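Polyphosphate:AMP phosphotransferase (Pseudomonas aeruginosa PAO1, PDB 3CZP) transfers phosphate from inorganic polyphosphate to AMP, making ADP, and converts GMP to GDP with lower efficiency. Local coordinates at residues 126-129 with 130-134; 78-82 with 83-87. All coordinates share one frame; numbering follows the deposited sequence.

Both contacts are local ones within the N-terminal of the two fused PPK2 domains, the copy that seems to be catalytically inactive and might be responsible for dimerization. Interaction 2 comes first along the chain, in the loop that leaves edge strand 72-76 and the short helix 82-85; interaction 1 lies in the first turns of helix 125-144, which packs against helices 110-119 and 186-203. Their centres are 21 Å apart and their nearest atoms about 13 Å, so they do not touch. They differ in surroundings: residues 78-87 reach the second subunit and the C-terminal PPK2 domain, whereas residues 126-134 meet no other chain of the dimer.

Interaction 1. Residues 126-129 with 130-134; sequences AKLD and QAIDA
Gln130, Ala131, Ile132 and Asp133 each give their backbone N-H to the carbonyl four residues earlier, i to i+4 alpha-helical bonds that join residues 126-129 to 130-134 as consecutive turns of helix 125-144. The bond from Ala131 N to Lys127 O is 3.0 Å long and nearly straight at 166°, while that from Gln130 N to Ala126 O is the most bent, at 141°. On the buried side Leu128 and Ile132 lie one turn apart, their side chains slanting across each other with Leu128 CG 4.0 Å from Ile132 CD1. Ile132 carries CG1 beside its own backbone N (chi1 -68°), which lays this branch over the preceding turn, 3.2 Å from Leu128 O. Met114 of helix 110-119 touches both residues, and Tyr195 and Val199 of helix 186-203 pack on Leu128 and Ile132 respectively. On the outer side, Gln130 runs extended back along the preceding turn, with CG beside its own backbone N: this CG sits 3.2 Å from Ala126 O, and NE2 ends 4.2 Å from Ala126 CB, a van der Waals approach. Asp129 O serves two donors, Asp133 N at 3.0 Å and a water at 2.7 Å. The same water donates to Asp133 OD1 at 2.6 Å, so it bridges a main-chain carbonyl and the carboxylate one turn on. Asp129 OD1 has a long, weak ion pair with Arg202. The chemistry thus divides the helix: apolar branches face its two neighbours, while the carboxylate of Asp133 reaches the carbonyl of Asp129 through water, because two acceptors cannot bond directly.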
loop_
_atom_site.group_PDB
_atom_site.type_symbol
_atom_site.label_atom_id
_atom_site.label_comp_id
_atom_site.label_asym_id
_atom_site.label_seq_id
_atom_site.Cartn_x
_atom_site.Cartn_y
_atom_site.Cartn_z
ATOM N N ALA A 126 -23.880 22.762 11.735
ATOM C CA ALA A 126 -23.943 22.450 10.296
ATOM C C ALA A 126 -22.869 21.436 9.851
ATOM O O ALA A 126 -23.134 20.549 9.030
ATOM C CB ALA A 126 -23.852 23.727 9.444
ATOM N N LYS A 127 -21.662 21.554 10.390
ATOM C CA LYS A 127 -20.568 20.705 9.946
ATOM C C LYS A 127 -20.726 19.302 10.512
ATOM O O LYS A 127 -20.508 18.334 9.787
ATOM C CB LYS A 127 -19.222 21.323 10.272
ATOM C CG LYS A 127 -19.017 22.610 9.445
ATOM C CD LYS A 127 -17.707 23.347 9.843
ATOM C CE LYS A 127 -17.942 24.381 10.938
ATOM N NZ LYS A 127 -16.812 24.467 11.864
ATOM N N LEU A 128 -21.219 19.189 11.753
ATOM C CA LEU A 128 -21.603 17.886 12.253
ATOM C C LEU A 128 -22.673 17.239 11.379
ATOM O O LEU A 128 -22.602 16.053 11.110
ATOM C CB LEU A 128 -22.117 17.915 13.680
ATOM C CG LEU A 128 -22.540 16.540 14.230
ATOM C CD1 LEU A 128 -21.387 15.539 14.301
ATOM C CD2 LEU A 128 -23.222 16.649 15.626
ATOM N N ASP A 129 -23.682 18.005 10.974
ATOM C CA ASP A 129 -24.744 17.443 10.138
ATOM C C ASP A 129 -24.205 16.926 8.791
ATOM O O ASP A 129 -24.689 15.894 8.235
ATOM C CB ASP A 129 -25.857 18.455 9.962
ATOM C CG ASP A 129 -26.681 18.660 11.259
ATOM O OD1 ASP A 129 -26.431 17.979 12.317
ATOM O OD2 ASP A 129 -27.595 19.498 11.212
ATOM N N GLN A 130 -23.181 17.604 8.310
ATOM C CA GLN A 130 -22.536 17.238 7.041
ATOM C C GLN A 130 -21.743 15.956 7.177
ATOM O O GLN A 130 -21.832 15.138 6.309
ATOM C CB GLN A 130 -21.673 18.370 6.505
ATOM C CG GLN A 130 -22.563 19.561 6.031
ATOM C CD GLN A 130 -21.783 20.804 5.755
ATOM O OE1 GLN A 130 -20.637 20.728 5.346
ATOM N NE2 GLN A 130 -22.409 21.963 5.950
ATOM N N ALA A 131 -20.987 15.832 8.272
ATOM C CA ALA A 131 -20.239 14.671 8.653
ATOM C C ALA A 131 -21.146 13.486 8.832
ATOM O O ALA A 131 -20.824 12.371 8.413
ATOM C CB ALA A 131 -19.442 14.939 9.964
ATOM N N ILE A 132 -22.291 13.721 9.448
ATOM C CA ILE A 132 -23.273 12.675 9.604
ATOM C C ILE A 132 -23.684 12.160 8.263
ATOM O O ILE A 132 -23.665 10.945 8.053
ATOM C CB ILE A 132 -24.541 13.098 10.420
ATOM C CG1 ILE A 132 -24.151 13.348 11.873
ATOM C CG2 ILE A 132 -25.597 11.996 10.348
ATOM C CD1 ILE A 132 -25.275 13.941 12.766
ATOM N N ASP A 133 -24.103 13.052 7.367
ATOM C CA ASP A 133 -24.577 12.616 6.034
ATOM C C ASP A 133 -23.470 11.913 5.229
ATOM O O ASP A 133 -23.729 10.916 4.533
ATOM C CB ASP A 133 -25.105 13.791 5.213
ATOM C CG ASP A 133 -26.375 14.411 5.773
ATOM O OD1 ASP A 133 -27.104 13.782 6.605
ATOM O OD2 ASP A 133 -26.628 15.585 5.389
ATOM N N ALA A 134 -22.255 12.428 5.291
ATOM C CA ALA A 134 -21.077 11.776 4.627
ATOM C C ALA A 134 -20.832 10.330 5.113
ATOM O O ALA A 134 -20.444 9.477 4.328
ATOM C CB ALA A 134 -19.747 12.653 4.791
HETATM O O HOH W 1 -27.237 15.084 8.865
#

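Interaction 2. Residues 78-82 with 83-87; sequences LRPSD and EELER
A capping box formed by Ser81 and Glu84 starts the short helix 82-85, just after the loop that follows strand 72-76. Ser81 is the N-cap: its OG, turned between the backbone N and the carbonyl carbon (chi1 71°), faces the first turn and accepts weak bonds from Glu83 N and Glu84 N, both at 3.3 Å. In return, Ser81 N donates to Glu84 OE1 at 3.1 Å, nearly straight but 41° above the carboxylate plane. The extended Glu84 chain brings OE1 back over the cap, while its OE2 forms a salt bridge with Arg95 of helix 91-96, which would tend to stabilise the ionised carboxylate. Leu85 N to Ser81 O and Glu86 N to Asp82 O, each 3.0 Å, continue the turn. Pro80 and Leu85, the residue before the N-cap and the fourth after it, close a hydrophobic staple beside the box, with Pro80 CG 3.6 Å from Leu85 CD2. The same turn belongs to the dimer interface: Ser81 OG is hydrogen-bonded to Glu83 OE2 of the second subunit, and Glu83 OE2 in turn meets Ser81 OG and forms a salt bridge with Arg95, both of the second subunit. At the C-terminal end Arg87 forms a cation-pi contact with Trp91, and its guanidinium edge meets the helix, where NH1 donates to the backbone Glu83 O at 2.9 Å, the acceptor lying in the guanidinium plane.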
loop_
_atom_site.group_PDB
_atom_site.type_symbol
_atom_site.label_atom_id
_atom_site.label_comp_id
_atom_site.label_asym_id
_atom_site.label_seq_id
_atom_site.Cartn_x
_atom_site.Cartn_y
_atom_site.Cartn_z
ATOM N N LEU A 78 -6.992 8.011 15.563
ATOM C CA LEU A 78 -6.842 9.350 16.145
ATOM C C LEU A 78 -5.361 9.766 16.437
ATOM O O LEU A 78 -5.096 10.515 17.387
ATOM C CB LEU A 78 -7.695 9.480 17.437
ATOM C CG LEU A 78 -9.130 8.895 17.473
ATOM C CD1 LEU A 78 -9.773 9.071 18.877
ATOM C CD2 LEU A 78 -10.060 9.456 16.334
ATOM N N ARG A 79 -4.411 9.229 15.678
ATOM C CA ARG A 79 -3.035 9.743 15.632
ATOM C C ARG A 79 -2.589 9.592 14.204
ATOM O O ARG A 79 -1.888 8.644 13.860
ATOM C CB ARG A 79 -2.108 8.958 16.530
ATOM C CG ARG A 79 -2.310 9.245 18.007
ATOM C CD ARG A 79 -1.068 8.869 18.812
ATOM N NE ARG A 79 -0.880 9.680 20.030
ATOM C CZ ARG A 79 -1.433 9.404 21.218
ATOM N NH1 ARG A 79 -2.231 8.346 21.356
ATOM N NH2 ARG A 79 -1.169 10.183 22.283
ATOM N N PRO A 80 -2.987 10.542 13.365
ATOM C CA PRO A 80 -2.691 10.446 11.959
ATOM C C PRO A 80 -1.219 10.676 11.681
ATOM O O PRO A 80 -0.580 11.470 12.380
ATOM C CB PRO A 80 -3.517 11.566 11.355
ATOM C CG PRO A 80 -3.804 12.464 12.412
ATOM C CD PRO A 80 -3.667 11.797 13.710
ATOM N N SER A 81 -0.719 9.991 10.665
ATOM C CA SER A 81 0.637 10.151 10.205
ATOM C C SER A 81 0.671 11.370 9.264
ATOM O O SER A 81 -0.372 11.956 8.966
ATOM C CB SER A 81 1.021 8.896 9.439
ATOM O OG SER A 81 0.335 8.851 8.204
ATOM N N ASP A 82 1.864 11.736 8.802
ATOM C CA ASP A 82 2.039 12.794 7.829
ATOM C C ASP A 82 1.233 12.461 6.590
ATOM O O ASP A 82 0.602 13.338 6.040
ATOM C CB ASP A 82 3.509 12.926 7.380
ATOM C CG ASP A 82 4.426 13.439 8.447
ATOM O OD1 ASP A 82 3.957 14.053 9.426
ATOM O OD2 ASP A 82 5.653 13.227 8.300
ATOM N N GLU A 83 1.286 11.201 6.143
ATOM C CA GLU A 83 0.706 10.772 4.857
ATOM C C GLU A 83 -0.788 11.004 4.892
ATOM O O GLU A 83 -1.392 11.444 3.936
ATOM C CB GLU A 83 0.949 9.261 4.606
ATOM C CG GLU A 83 2.275 8.781 3.874
ATOM C CD GLU A 83 3.541 8.861 4.711
ATOM O OE1 GLU A 83 3.469 9.273 5.887
ATOM O OE2 GLU A 83 4.630 8.550 4.178
ATOM N N GLU A 84 -1.362 10.709 6.043
ATOM C CA GLU A 84 -2.796 10.812 6.293
ATOM C C GLU A 84 -3.296 12.254 6.427
ATOM O O GLU A 84 -4.366 12.578 5.940
ATOM C CB GLU A 84 -3.146 10.035 7.548
ATOM C CG GLU A 84 -2.984 8.552 7.262
ATOM C CD GLU A 84 -3.089 7.655 8.446
ATOM O OE1 GLU A 84 -2.983 8.157 9.606
ATOM O OE2 GLU A 84 -3.216 6.429 8.183
ATOM N N LEU A 85 -2.533 13.067 7.130
ATOM C CA LEU A 85 -2.824 14.483 7.335
ATOM C C LEU A 85 -2.706 15.326 6.071
ATOM O O LEU A 85 -3.354 16.379 5.964
ATOM C CB LEU A 85 -1.808 15.103 8.330
ATOM C CG LEU A 85 -1.889 14.809 9.820
ATOM C CD1 LEU A 85 -0.610 15.406 10.539
ATOM C CD2 LEU A 85 -3.144 15.369 10.358
ATOM N N GLU A 86 -1.821 14.926 5.162
ATOM C CA GLU A 86 -1.659 15.627 3.870
ATOM C C GLU A 86 -2.621 15.160 2.747
ATOM O O GLU A 86 -2.496 15.580 1.585
ATOM C CB GLU A 86 -0.223 15.449 3.378
ATOM C CG GLU A 86 0.827 16.134 4.256
ATOM C CD GLU A 86 0.536 17.614 4.507
ATOM O OE1 GLU A 86 -0.056 18.267 3.608
ATOM O OE2 GLU A 86 0.889 18.123 5.614
ATOM N N ARG A 87 -3.579 14.338 3.118
ATOM C CA ARG A 87 -4.588 13.851 2.199
ATOM C C ARG A 87 -6.014 14.095 2.771
ATOM O O ARG A 87 -6.167 14.338 3.957
ATOM C CB ARG A 87 -4.330 12.373 1.942
ATOM C CG ARG A 87 -3.122 12.140 1.028
ATOM C CD ARG A 87 -2.815 10.696 0.817
ATOM N NE ARG A 87 -1.708 10.495 -0.084
ATOM C CZ ARG A 87 -0.425 10.671 0.215
ATOM N NH1 ARG A 87 -0.061 11.122 1.390
ATOM N NH2 ARG A 87 0.472 10.501 -0.725
#